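Local coordinates for protein toluene, o-xylene monooxygenase oxygenase subunit (Pseudomonas stutzeri, PDB 2INC) that probably takes part in hydroxylating toluene and o-xylene, as a mostly helical subunit of a multi-chain monooxygenase of the methane/phenol/alkene hydroxylase family, at residues 54-60 with 206-210; 86-91 with 157-161; 106-110 with 234-240; 119-124 with 182-186. One frame throughout, in Å; residues are numbered along the deposited sequence.

From the N terminus, contact 1 opens at the end of helix 46-56, contact 2 on helix 76-99, contact 3 at the start of helix 108-117, and contact 4 where the chain enters helix 121-138. Contact 2 closes first, on helix 142-172, followed by contact 4 on helix 182-188. Contact 1 then closes at the start of helix 208-237, and contact 3 closes at the end of that same helix. Contacts 2 and 4 therefore lie within the loop of contact 1, and contact 4 also within that of contact 3; contact 3 crosses contacts 1 and 2, and contacts 2 and 4 cross each other and touch through Leu159 and Arg122.

Contact 1: residues 54-60 with 206-210; sequences YCFDSPL and WDWGE
Ser58 and Asp207 meet at a helix N-cap in this ferritin-like bundle, where the chain leaving helix 46-56 runs against the start of helix 208-237. Asp207 holds CG anti to its backbone N (chi1 -179°), which turns OD2 back over the first helical turn. There Glu210 N donates to OD2 on its anti side at 3.1 Å, and Gly209 N adds a weak bond. Ser58 OG takes the syn lone pair of the same OD2 at 2.7 Å, so a short hydroxyl side chain is well suited to the place. Nearby, Trp208 N reaches Tyr54 O at 2.9 Å in a nearly straight bond (161°), joining the two backbones.

The tight part lies around Gly209. A beta carbon there would come within 3.1 Å of Leu60 CB and would also crowd Ser58 OG, so the missing side chain is what lets the segments close up. Leu60 CD2 packs on Trp208 CH2 at 3.7 Å, the two side chains crossing at about a right angle, with Leu278 and Leu264 adding apolar cover from helices 274-299 and 241-268. A water joins Trp208 NE1 to Leu60 O.

The loose side is at exposed Pro59, where CD alone comes near, 3.6 Å from Asp207 OD1. Tyr54 and Trp206 form a second close-packed place, though partly exposed, and Trp206 also packs on a basic side chain of another protein in the assembly. Their rings meet at a slant, but Trp206 CB sits squarely over the Tyr54 ring, 3.5 Å from its centroid and 3° off the normal.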
# COMPACT_ATOMS: atom_id res chain seq x y z
N TYR B 54 25.32 -34.22 8.12
CA TYR B 54 24.90 -33.90 6.78
C TYR B 54 25.09 -32.42 6.46
O TYR B 54 25.10 -32.06 5.29
CB TYR B 54 23.46 -34.37 6.52
CG TYR B 54 23.30 -35.89 6.62
CD1 TYR B 54 24.12 -36.76 5.90
CD2 TYR B 54 22.33 -36.45 7.41
CE1 TYR B 54 23.98 -38.13 5.98
CE2 TYR B 54 22.17 -37.84 7.47
CZ TYR B 54 23.00 -38.65 6.75
OH TYR B 54 22.85 -40.01 6.80
N CYS B 55 25.22 -31.56 7.48
CA CYS B 55 25.58 -30.18 7.18
C CYS B 55 27.10 -30.06 7.48
O CYS B 55 27.88 -29.92 6.57
CB CYS B 55 24.69 -29.17 7.95
SG CYS B 55 25.18 -27.44 7.63
N PHE B 56 27.49 -30.17 8.76
CA PHE B 56 28.85 -29.84 9.20
C PHE B 56 29.94 -30.71 8.59
O PHE B 56 30.98 -30.18 8.18
CB PHE B 56 28.98 -29.76 10.74
CG PHE B 56 28.09 -28.73 11.34
CD1 PHE B 56 28.14 -27.42 10.88
CD2 PHE B 56 27.16 -29.05 12.31
CE1 PHE B 56 27.29 -26.43 11.39
CE2 PHE B 56 26.27 -28.06 12.84
CZ PHE B 56 26.36 -26.75 12.39
N ASP B 57 29.67 -32.00 8.45
CA ASP B 57 30.71 -32.92 7.93
C ASP B 57 30.77 -33.10 6.42
O ASP B 57 31.48 -34.01 5.93
CB ASP B 57 30.59 -34.26 8.58
CG ASP B 57 30.94 -34.23 10.04
OD1 ASP B 57 31.51 -33.19 10.52
OD2 ASP B 57 30.62 -35.22 10.72
N SER B 58 30.04 -32.27 5.68
CA SER B 58 30.01 -32.41 4.23
C SER B 58 31.43 -32.18 3.72
O SER B 58 32.11 -31.28 4.20
CB SER B 58 29.07 -31.40 3.59
OG SER B 58 29.07 -31.55 2.18
N PRO B 59 31.88 -33.01 2.75
CA PRO B 59 33.18 -32.73 2.09
C PRO B 59 33.24 -31.45 1.28
O PRO B 59 34.34 -31.01 0.92
CB PRO B 59 33.38 -33.94 1.17
CG PRO B 59 32.03 -34.56 1.02
CD PRO B 59 31.26 -34.25 2.27
N LEU B 60 32.08 -30.88 0.93
CA LEU B 60 32.06 -29.56 0.28
C LEU B 60 32.28 -28.46 1.33
O LEU B 60 31.40 -28.18 2.14
CB LEU B 60 30.73 -29.35 -0.44
CG LEU B 60 30.66 -28.13 -1.36
CD1 LEU B 60 31.53 -28.38 -2.61
CD2 LEU B 60 29.19 -27.89 -1.80
N TRP B 206 21.53 -37.21 1.65
CA TRP B 206 21.22 -36.27 2.74
C TRP B 206 22.28 -35.20 2.98
O TRP B 206 22.01 -34.15 3.59
CB TRP B 206 20.93 -36.99 4.06
CG TRP B 206 19.96 -38.10 3.99
CD1 TRP B 206 20.20 -39.40 4.33
CD2 TRP B 206 18.57 -38.01 3.65
NE1 TRP B 206 19.05 -40.14 4.21
CE2 TRP B 206 18.03 -39.31 3.80
CE3 TRP B 206 17.73 -36.95 3.26
CZ2 TRP B 206 16.69 -39.60 3.54
CZ3 TRP B 206 16.41 -37.22 3.01
CH2 TRP B 206 15.89 -38.55 3.15
N ASP B 207 23.50 -35.46 2.51
CA ASP B 207 24.57 -34.50 2.64
C ASP B 207 24.18 -33.26 1.87
O ASP B 207 23.75 -33.36 0.73
CB ASP B 207 25.81 -35.11 2.05
CG ASP B 207 26.99 -34.21 2.15
OD1 ASP B 207 27.79 -34.43 3.07
OD2 ASP B 207 27.08 -33.26 1.36
N TRP B 208 24.32 -32.08 2.46
CA TRP B 208 23.79 -30.89 1.80
C TRP B 208 24.39 -30.68 0.42
O TRP B 208 23.67 -30.35 -0.56
CB TRP B 208 23.87 -29.64 2.67
CG TRP B 208 25.19 -28.88 2.63
CD1 TRP B 208 26.25 -29.07 3.42
CD2 TRP B 208 25.55 -27.86 1.69
NE1 TRP B 208 27.27 -28.20 3.07
CE2 TRP B 208 26.86 -27.46 2.01
CE3 TRP B 208 24.88 -27.24 0.64
CZ2 TRP B 208 27.51 -26.43 1.32
CZ3 TRP B 208 25.54 -26.23 -0.09
CH2 TRP B 208 26.86 -25.86 0.25
N GLY B 209 25.72 -30.90 0.33
CA GLY B 209 26.45 -30.65 -0.94
C GLY B 209 26.10 -31.70 -1.98
O GLY B 209 25.95 -31.40 -3.15
N GLU B 210 25.97 -32.94 -1.55
CA GLU B 210 25.46 -33.96 -2.48
C GLU B 210 24.05 -33.70 -2.95
O GLU B 210 23.71 -33.96 -4.12
CB GLU B 210 25.53 -35.36 -1.89
CG GLU B 210 25.48 -36.35 -3.05
CD GLU B 210 25.65 -37.80 -2.64
OE1 GLU B 210 25.73 -38.09 -1.43
OE2 GLU B 210 25.71 -38.65 -3.57
O HOH W 1 30.02 -27.59 4.29

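Contact 2: residues 86-91 with 157-161; sequences QESYVQ and RWLTH
Arg157 lays the NE and NH1 edge of its guanidinium against one oxygen of Glu87, OE1, overlapping the end of that side chain edge-on. The chain starts with CG anti to the backbone N (chi1 -176°) and stays extended to NE, and this length suits the wide spacing of segments 86-91 and 157-161, whose axes come no nearer than 12.8 Å and run nearly parallel at 16°. Two nitrogens grip one oxygen in a salt bridge: NE lies 2.7 Å from Glu87 OE1 and NH1 2.8 Å from the same OE1. Both keep OE1 in the guanidinium plane, but NE reaches it from above the carboxylate plane and NH1 nearly in line with the C-O bond, the two planes standing almost perpendicular.

His161 NE2 lies over one face of the guanidinium, and the His161 ring turns its edge, at CE1, to Glu87 OE1 at 2.9 Å. Val90 packs alongside with both methyls: CG1 touches His161 CE1 at 3.7 Å and CG2 lies near Arg157 NH1. One water links Gln86 OE1 to Arg157 NH2, and another donates to Glu87 OE2 and Arg157 O.

Replacing Glu87 by an alanine would probably leave Arg157 NE and NH1 without their acceptor and the guanidinium freer to turn. Arg157 NH2 has a second acidic partner, Asp253 on helix 241-268. Flanked by two carboxylates, the buried arginine is likely to stay charged and to tie three helices together through ion pairs.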
# COMPACT_ATOMS: atom_id res chain seq x y z
N GLN B 86 4.43 -12.97 -13.81
CA GLN B 86 4.51 -14.22 -14.58
C GLN B 86 3.24 -15.05 -14.50
O GLN B 86 2.86 -15.70 -15.50
CB GLN B 86 5.72 -15.03 -14.11
CG GLN B 86 7.04 -14.33 -14.47
CD GLN B 86 7.22 -14.19 -15.99
OE1 GLN B 86 7.15 -15.19 -16.72
NE2 GLN B 86 7.47 -12.97 -16.46
N GLU B 87 2.58 -15.08 -13.34
CA GLU B 87 1.30 -15.80 -13.24
C GLU B 87 0.17 -15.06 -13.93
O GLU B 87 -0.78 -15.71 -14.34
CB GLU B 87 0.86 -16.10 -11.81
CG GLU B 87 1.61 -17.25 -11.16
CD GLU B 87 1.48 -18.61 -11.91
OE1 GLU B 87 2.27 -18.85 -12.86
OE2 GLU B 87 0.60 -19.44 -11.53
N SER B 88 0.23 -13.71 -14.01
CA SER B 88 -0.79 -12.97 -14.79
C SER B 88 -0.64 -13.41 -16.23
O SER B 88 -1.62 -13.51 -16.95
CB SER B 88 -0.55 -11.47 -14.71
OG SER B 88 -0.83 -11.01 -13.39
N TYR B 89 0.60 -13.62 -16.67
CA TYR B 89 0.82 -14.10 -18.02
C TYR B 89 0.30 -15.54 -18.25
O TYR B 89 -0.48 -15.79 -19.17
CB TYR B 89 2.30 -13.97 -18.36
CG TYR B 89 2.71 -14.68 -19.63
CD1 TYR B 89 2.21 -14.27 -20.88
CD2 TYR B 89 3.60 -15.72 -19.59
CE1 TYR B 89 2.58 -14.94 -22.04
CE2 TYR B 89 3.95 -16.40 -20.74
CZ TYR B 89 3.44 -15.99 -21.97
OH TYR B 89 3.81 -16.61 -23.13
N VAL B 90 0.72 -16.48 -17.43
CA VAL B 90 0.27 -17.86 -17.60
C VAL B 90 -1.22 -17.99 -17.43
O VAL B 90 -1.88 -18.67 -18.22
CB VAL B 90 1.04 -18.81 -16.64
CG1 VAL B 90 0.40 -20.20 -16.65
CG2 VAL B 90 2.46 -18.87 -17.07
N GLN B 91 -1.78 -17.32 -16.44
CA GLN B 91 -3.21 -17.46 -16.22
C GLN B 91 -3.99 -16.78 -17.36
O GLN B 91 -5.02 -17.28 -17.76
CB GLN B 91 -3.65 -17.06 -14.79
CG GLN B 91 -2.73 -17.68 -13.63
CD GLN B 91 -2.87 -19.23 -13.36
OE1 GLN B 91 -3.97 -19.77 -13.24
NE2 GLN B 91 -1.72 -19.93 -13.25
N ARG B 157 4.79 -24.23 -8.13
CA ARG B 157 4.12 -23.50 -9.21
C ARG B 157 4.01 -24.43 -10.42
O ARG B 157 2.94 -24.51 -11.04
CB ARG B 157 5.00 -22.31 -9.57
CG ARG B 157 4.37 -21.41 -10.63
CD ARG B 157 5.39 -20.51 -11.19
NE ARG B 157 4.78 -19.64 -12.23
CZ ARG B 157 5.41 -19.15 -13.30
NH1 ARG B 157 4.72 -18.40 -14.18
NH2 ARG B 157 6.69 -19.38 -13.53
N TRP B 158 5.08 -25.17 -10.76
CA TRP B 158 5.00 -26.03 -11.95
C TRP B 158 4.01 -27.17 -11.73
O TRP B 158 3.18 -27.51 -12.62
CB TRP B 158 6.36 -26.62 -12.32
CG TRP B 158 7.44 -25.71 -12.56
CD1 TRP B 158 7.38 -24.35 -12.68
CD2 TRP B 158 8.81 -26.08 -12.77
NE1 TRP B 158 8.66 -23.85 -12.93
CE2 TRP B 158 9.54 -24.90 -12.95
CE3 TRP B 158 9.51 -27.32 -12.75
CZ2 TRP B 158 10.91 -24.89 -13.17
CZ3 TRP B 158 10.89 -27.30 -12.95
CH2 TRP B 158 11.58 -26.09 -13.16
N LEU B 159 4.07 -27.80 -10.56
CA LEU B 159 3.08 -28.80 -10.20
C LEU B 159 1.67 -28.23 -10.36
O LEU B 159 0.79 -28.90 -10.91
CB LEU B 159 3.29 -29.31 -8.76
CG LEU B 159 2.18 -30.01 -7.96
CD1 LEU B 159 1.85 -31.34 -8.59
CD2 LEU B 159 2.68 -30.23 -6.56
N THR B 160 1.46 -26.98 -9.91
CA THR B 160 0.12 -26.40 -9.90
C THR B 160 -0.40 -26.17 -11.34
O THR B 160 -1.57 -26.49 -11.64
CB THR B 160 0.13 -25.14 -9.02
OG1 THR B 160 0.54 -25.51 -7.67
CG2 THR B 160 -1.22 -24.45 -8.99
N HIS B 161 0.45 -25.67 -12.22
CA HIS B 161 0.09 -25.51 -13.65
C HIS B 161 -0.32 -26.87 -14.19
O HIS B 161 -1.31 -27.00 -14.94
CB HIS B 161 1.29 -25.10 -14.54
CG HIS B 161 1.92 -23.77 -14.24
ND1 HIS B 161 1.21 -22.68 -13.78
CD2 HIS B 161 3.19 -23.34 -14.46
CE1 HIS B 161 2.03 -21.63 -13.71
NE2 HIS B 161 3.23 -22.01 -14.12
O HOH W 2 7.31 -17.66 -15.99
O HOH W 3 0.75 -22.09 -10.66

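Contact 3: residues 106-110 with 234-240; sequences LTREW and LAQSEGD
Trp110 reaches across to Glu238, Ala235 and Asp240 from the first turn of helix 108-117, a turn capped by Thr107 OG1. Its CB points at the other segment, and CG lies anti to the backbone N (chi1 180°), which carries the indole over the end of helix 208-237. At the ring's edge CD1 leads to NE1, which donates to Asp240 OD2 at 2.7 Å, nearly straight (165°) and close to the ring plane. Over one face lies Glu238, with CB 4.0 Å from the centroid of the six-membered ring and CG 3.5 Å from CE3. Farther out, CZ3 meets Leu234 CG at 3.7 Å, CZ2 meets Ala235 CA at 3.4 Å, and CH2 at the tip lies against the same residue; a small alanine lets the broad ring come close.

Gly239, with positive phi, ends the helix in a Schellman motif and brings Asp240 round to the indole. Leu106 CD2 packs on Asp240 CG, and a water joins Thr107 N to Glu238 O.

The two oxygens of Asp240 have separate tasks: OD2 gives its anti lone pair to the indole while OD1 accepts from Leu243 N as the cap of helix 241-268. The N-terminal end of that helix and the indole N-H would probably both stabilise its negative charge.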
# COMPACT_ATOMS: atom_id res chain seq x y z
N LEU B 106 -6.58 -29.90 -30.72
CA LEU B 106 -5.43 -30.82 -30.70
C LEU B 106 -5.84 -32.15 -31.33
O LEU B 106 -7.01 -32.56 -31.21
CB LEU B 106 -4.99 -31.09 -29.24
CG LEU B 106 -4.73 -29.90 -28.30
CD1 LEU B 106 -4.58 -30.36 -26.81
CD2 LEU B 106 -3.52 -29.12 -28.80
N THR B 107 -4.89 -32.86 -31.95
CA THR B 107 -5.23 -34.17 -32.56
C THR B 107 -5.37 -35.29 -31.53
O THR B 107 -4.84 -35.19 -30.41
CB THR B 107 -4.18 -34.64 -33.54
OG1 THR B 107 -2.94 -34.87 -32.83
CG2 THR B 107 -3.95 -33.61 -34.65
N ARG B 108 -6.03 -36.38 -31.89
CA ARG B 108 -6.19 -37.49 -30.94
C ARG B 108 -4.82 -38.03 -30.53
O ARG B 108 -4.60 -38.38 -29.34
CB ARG B 108 -7.02 -38.63 -31.57
CG ARG B 108 -7.26 -39.81 -30.61
CD ARG B 108 -7.90 -39.33 -29.26
NE ARG B 108 -7.91 -40.36 -28.21
CZ ARG B 108 -8.76 -40.41 -27.19
NH1 ARG B 108 -9.72 -39.49 -27.04
NH2 ARG B 108 -8.67 -41.41 -26.32
N GLU B 109 -3.90 -38.11 -31.51
CA GLU B 109 -2.58 -38.65 -31.28
C GLU B 109 -1.78 -37.78 -30.28
O GLU B 109 -1.09 -38.30 -29.39
CB GLU B 109 -1.82 -38.77 -32.60
CG GLU B 109 -2.40 -39.83 -33.58
CD GLU B 109 -3.61 -39.34 -34.49
OE1 GLU B 109 -4.09 -40.18 -35.31
OE2 GLU B 109 -4.08 -38.16 -34.38
N TRP B 110 -1.85 -36.47 -30.45
CA TRP B 110 -1.20 -35.56 -29.48
C TRP B 110 -1.84 -35.68 -28.08
O TRP B 110 -1.16 -35.76 -27.05
CB TRP B 110 -1.25 -34.10 -29.96
CG TRP B 110 -0.59 -33.20 -28.96
CD1 TRP B 110 -1.16 -32.25 -28.18
CD2 TRP B 110 0.79 -33.19 -28.67
NE1 TRP B 110 -0.20 -31.64 -27.38
CE2 TRP B 110 1.01 -32.20 -27.68
CE3 TRP B 110 1.89 -33.92 -29.14
CZ2 TRP B 110 2.29 -31.95 -27.15
CZ3 TRP B 110 3.16 -33.65 -28.61
CH2 TRP B 110 3.34 -32.69 -27.63
N LEU B 234 8.34 -30.09 -29.13
CA LEU B 234 7.47 -31.00 -29.79
C LEU B 234 6.03 -30.48 -29.75
O LEU B 234 5.30 -30.55 -30.75
CB LEU B 234 7.57 -32.35 -29.08
CG LEU B 234 6.73 -33.44 -29.68
CD1 LEU B 234 7.20 -33.70 -31.13
CD2 LEU B 234 6.88 -34.69 -28.80
N ALA B 235 5.60 -29.97 -28.58
CA ALA B 235 4.22 -29.45 -28.43
C ALA B 235 3.95 -28.42 -29.50
O ALA B 235 2.90 -28.45 -30.16
CB ALA B 235 4.02 -28.82 -27.06
N GLN B 236 4.90 -27.49 -29.64
CA GLN B 236 4.75 -26.38 -30.56
C GLN B 236 4.57 -26.88 -31.99
O GLN B 236 3.68 -26.41 -32.70
CB GLN B 236 5.94 -25.44 -30.47
CG GLN B 236 5.59 -24.04 -30.99
CD GLN B 236 6.78 -23.21 -31.45
OE1 GLN B 236 7.82 -23.09 -30.77
NE2 GLN B 236 6.61 -22.58 -32.62
N SER B 237 5.41 -27.83 -32.40
CA SER B 237 5.35 -28.38 -33.75
C SER B 237 4.10 -29.23 -33.95
O SER B 237 3.64 -29.39 -35.07
CB SER B 237 6.64 -29.18 -34.04
OG SER B 237 6.55 -30.49 -33.52
N GLU B 238 3.50 -29.70 -32.87
CA GLU B 238 2.32 -30.53 -32.95
C GLU B 238 1.03 -29.75 -32.82
O GLU B 238 -0.05 -30.35 -32.74
CB GLU B 238 2.34 -31.62 -31.88
CG GLU B 238 3.26 -32.77 -32.17
CD GLU B 238 3.05 -33.36 -33.54
OE1 GLU B 238 1.88 -33.70 -33.86
OE2 GLU B 238 4.04 -33.45 -34.29
N GLY B 239 1.13 -28.43 -32.74
CA GLY B 239 -0.08 -27.60 -32.67
C GLY B 239 -0.49 -27.16 -31.27
O GLY B 239 -1.43 -26.36 -31.13
N ASP B 240 0.23 -27.65 -30.25
CA ASP B 240 -0.13 -27.35 -28.86
C ASP B 240 0.53 -26.04 -28.48
O ASP B 240 1.61 -26.03 -27.90
CB ASP B 240 0.31 -28.46 -27.91
CG ASP B 240 -0.37 -28.38 -26.54
OD1 ASP B 240 -0.76 -27.27 -26.10
OD2 ASP B 240 -0.56 -29.42 -25.90
O HOH W 4 -2.55 -31.37 -31.62

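Contact 4: residues 119-124 with 182-186; sequences TPARYL and ERDVW
The indole of Trp186 carries Tyr123 CB on one face, 3.4 Å from the centroid of the five-membered ring and only 1° off its normal, with Leu124 N over the same face. This is a helix-to-helix junction in the ferritin-like bundle, where the start of helix 121-138 packs on short helix 182-188. The Tyr123 ring runs nearly parallel to the indole (14°) but is slid aside, so the two barely overlap. Glu182 CB lies at the edge of the tyrosine ring, in its plane, and also over a face of the Arg122 guanidinium. An aromatic side chain of another protein in the assembly meets Trp186 edge-to-face.

Tyr123 OH, 3.4 Å from Arg183 CB, accepts a bond from Arg122 NH2. With Tyr123 changed to an alanine, Arg122 NH2 would probably lose this acceptor, and a gap would open beside Glu182 CB and Arg183 CB.

Glu182 suits its place because its two oxygens serve different partners. OE2 pairs with Arg122 NH1 at 3.0 Å in a salt bridge, the nitrogen standing above the carboxylate plane, while Arg122 NE hydrogen-bonds to the backbone of the chain of another protein. OE1 accepts from Gly179 N of the same chain. Pro120 CG packs on Val185 CG1 at 3.6 Å, and Thr119 OG1 also donates to Glu182 OE1, at 2.6 Å and on the anti side.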
# COMPACT_ATOMS: atom_id res chain seq x y z
N THR B 119 1.05 -35.08 -18.44
CA THR B 119 0.40 -35.01 -17.17
C THR B 119 1.07 -35.78 -16.00
O THR B 119 0.96 -35.31 -14.83
CB THR B 119 -1.09 -35.27 -17.27
OG1 THR B 119 -1.27 -36.55 -17.80
CG2 THR B 119 -1.73 -34.23 -18.26
N PRO B 120 1.76 -36.92 -16.26
CA PRO B 120 2.45 -37.57 -15.14
C PRO B 120 3.57 -36.76 -14.53
O PRO B 120 4.04 -37.10 -13.45
CB PRO B 120 3.03 -38.86 -15.73
CG PRO B 120 2.21 -39.12 -16.93
CD PRO B 120 1.82 -37.78 -17.47
N ALA B 121 3.98 -35.70 -15.19
CA ALA B 121 4.99 -34.82 -14.63
C ALA B 121 4.54 -34.17 -13.29
O ALA B 121 5.39 -33.62 -12.59
CB ALA B 121 5.39 -33.75 -15.63
N ARG B 122 3.26 -34.29 -12.88
CA ARG B 122 2.89 -33.77 -11.57
C ARG B 122 3.72 -34.50 -10.47
O ARG B 122 4.11 -33.89 -9.46
CB ARG B 122 1.38 -33.82 -11.32
CG ARG B 122 0.80 -35.18 -10.89
CD ARG B 122 -0.62 -34.97 -10.38
NE ARG B 122 -1.23 -36.27 -10.03
CZ ARG B 122 -1.99 -36.95 -10.86
NH1 ARG B 122 -2.27 -36.41 -12.05
NH2 ARG B 122 -2.51 -38.11 -10.49
N TYR B 123 4.02 -35.78 -10.69
CA TYR B 123 4.86 -36.54 -9.74
C TYR B 123 6.30 -36.02 -9.79
O TYR B 123 6.93 -35.73 -8.76
CB TYR B 123 4.74 -38.07 -9.98
CG TYR B 123 3.32 -38.52 -9.66
CD1 TYR B 123 2.96 -38.76 -8.34
CD2 TYR B 123 2.34 -38.64 -10.65
CE1 TYR B 123 1.67 -39.11 -8.01
CE2 TYR B 123 0.99 -38.98 -10.28
CZ TYR B 123 0.70 -39.21 -8.98
OH TYR B 123 -0.60 -39.54 -8.54
N LEU B 124 6.84 -35.89 -10.96
CA LEU B 124 8.22 -35.51 -11.04
C LEU B 124 8.42 -34.08 -10.45
O LEU B 124 9.36 -33.86 -9.72
CB LEU B 124 8.68 -35.58 -12.48
CG LEU B 124 10.14 -35.17 -12.68
CD1 LEU B 124 11.14 -35.86 -11.67
CD2 LEU B 124 10.53 -35.61 -14.10
N GLU B 182 -2.23 -41.04 -14.01
CA GLU B 182 -0.83 -40.58 -14.05
C GLU B 182 0.02 -41.39 -13.07
O GLU B 182 1.19 -41.61 -13.31
CB GLU B 182 -0.71 -39.10 -13.69
CG GLU B 182 -1.10 -38.19 -14.83
CD GLU B 182 -2.62 -38.07 -15.05
OE1 GLU B 182 -3.01 -37.69 -16.19
OE2 GLU B 182 -3.39 -38.30 -14.10
N ARG B 183 -0.55 -41.77 -11.94
CA ARG B 183 0.30 -42.50 -10.97
C ARG B 183 0.83 -43.83 -11.57
O ARG B 183 1.96 -44.23 -11.38
CB ARG B 183 -0.47 -42.77 -9.68
CG ARG B 183 0.41 -43.47 -8.61
CD ARG B 183 -0.33 -43.59 -7.33
NE ARG B 183 0.43 -44.31 -6.29
CZ ARG B 183 0.10 -44.30 -4.99
NH1 ARG B 183 -0.95 -43.62 -4.57
NH2 ARG B 183 0.84 -44.95 -4.12
N ASP B 184 -0.04 -44.52 -12.27
CA ASP B 184 0.34 -45.79 -12.88
C ASP B 184 1.33 -45.56 -14.03
O ASP B 184 2.24 -46.35 -14.26
CB ASP B 184 -0.92 -46.41 -13.38
CG ASP B 184 -1.71 -47.01 -12.25
OD1 ASP B 184 -1.08 -47.44 -11.24
OD2 ASP B 184 -2.93 -47.08 -12.38
N VAL B 185 1.16 -44.49 -14.76
CA VAL B 185 2.16 -44.16 -15.78
C VAL B 185 3.52 -43.88 -15.11
O VAL B 185 4.52 -44.49 -15.45
CB VAL B 185 1.73 -42.95 -16.63
CG1 VAL B 185 2.76 -42.64 -17.69
CG2 VAL B 185 0.44 -43.25 -17.33
N TRP B 186 3.56 -42.94 -14.15
CA TRP B 186 4.81 -42.61 -13.43
C TRP B 186 5.46 -43.88 -12.82
O TRP B 186 6.67 -44.06 -12.90
CB TRP B 186 4.48 -41.58 -12.33
CG TRP B 186 5.52 -41.28 -11.32
CD1 TRP B 186 5.46 -41.57 -9.98
CD2 TRP B 186 6.77 -40.60 -11.53
NE1 TRP B 186 6.57 -41.11 -9.35
CE2 TRP B 186 7.39 -40.51 -10.26
CE3 TRP B 186 7.44 -40.11 -12.66
CZ2 TRP B 186 8.64 -39.91 -10.08
CZ3 TRP B 186 8.70 -39.50 -12.47
CH2 TRP B 186 9.28 -39.42 -11.20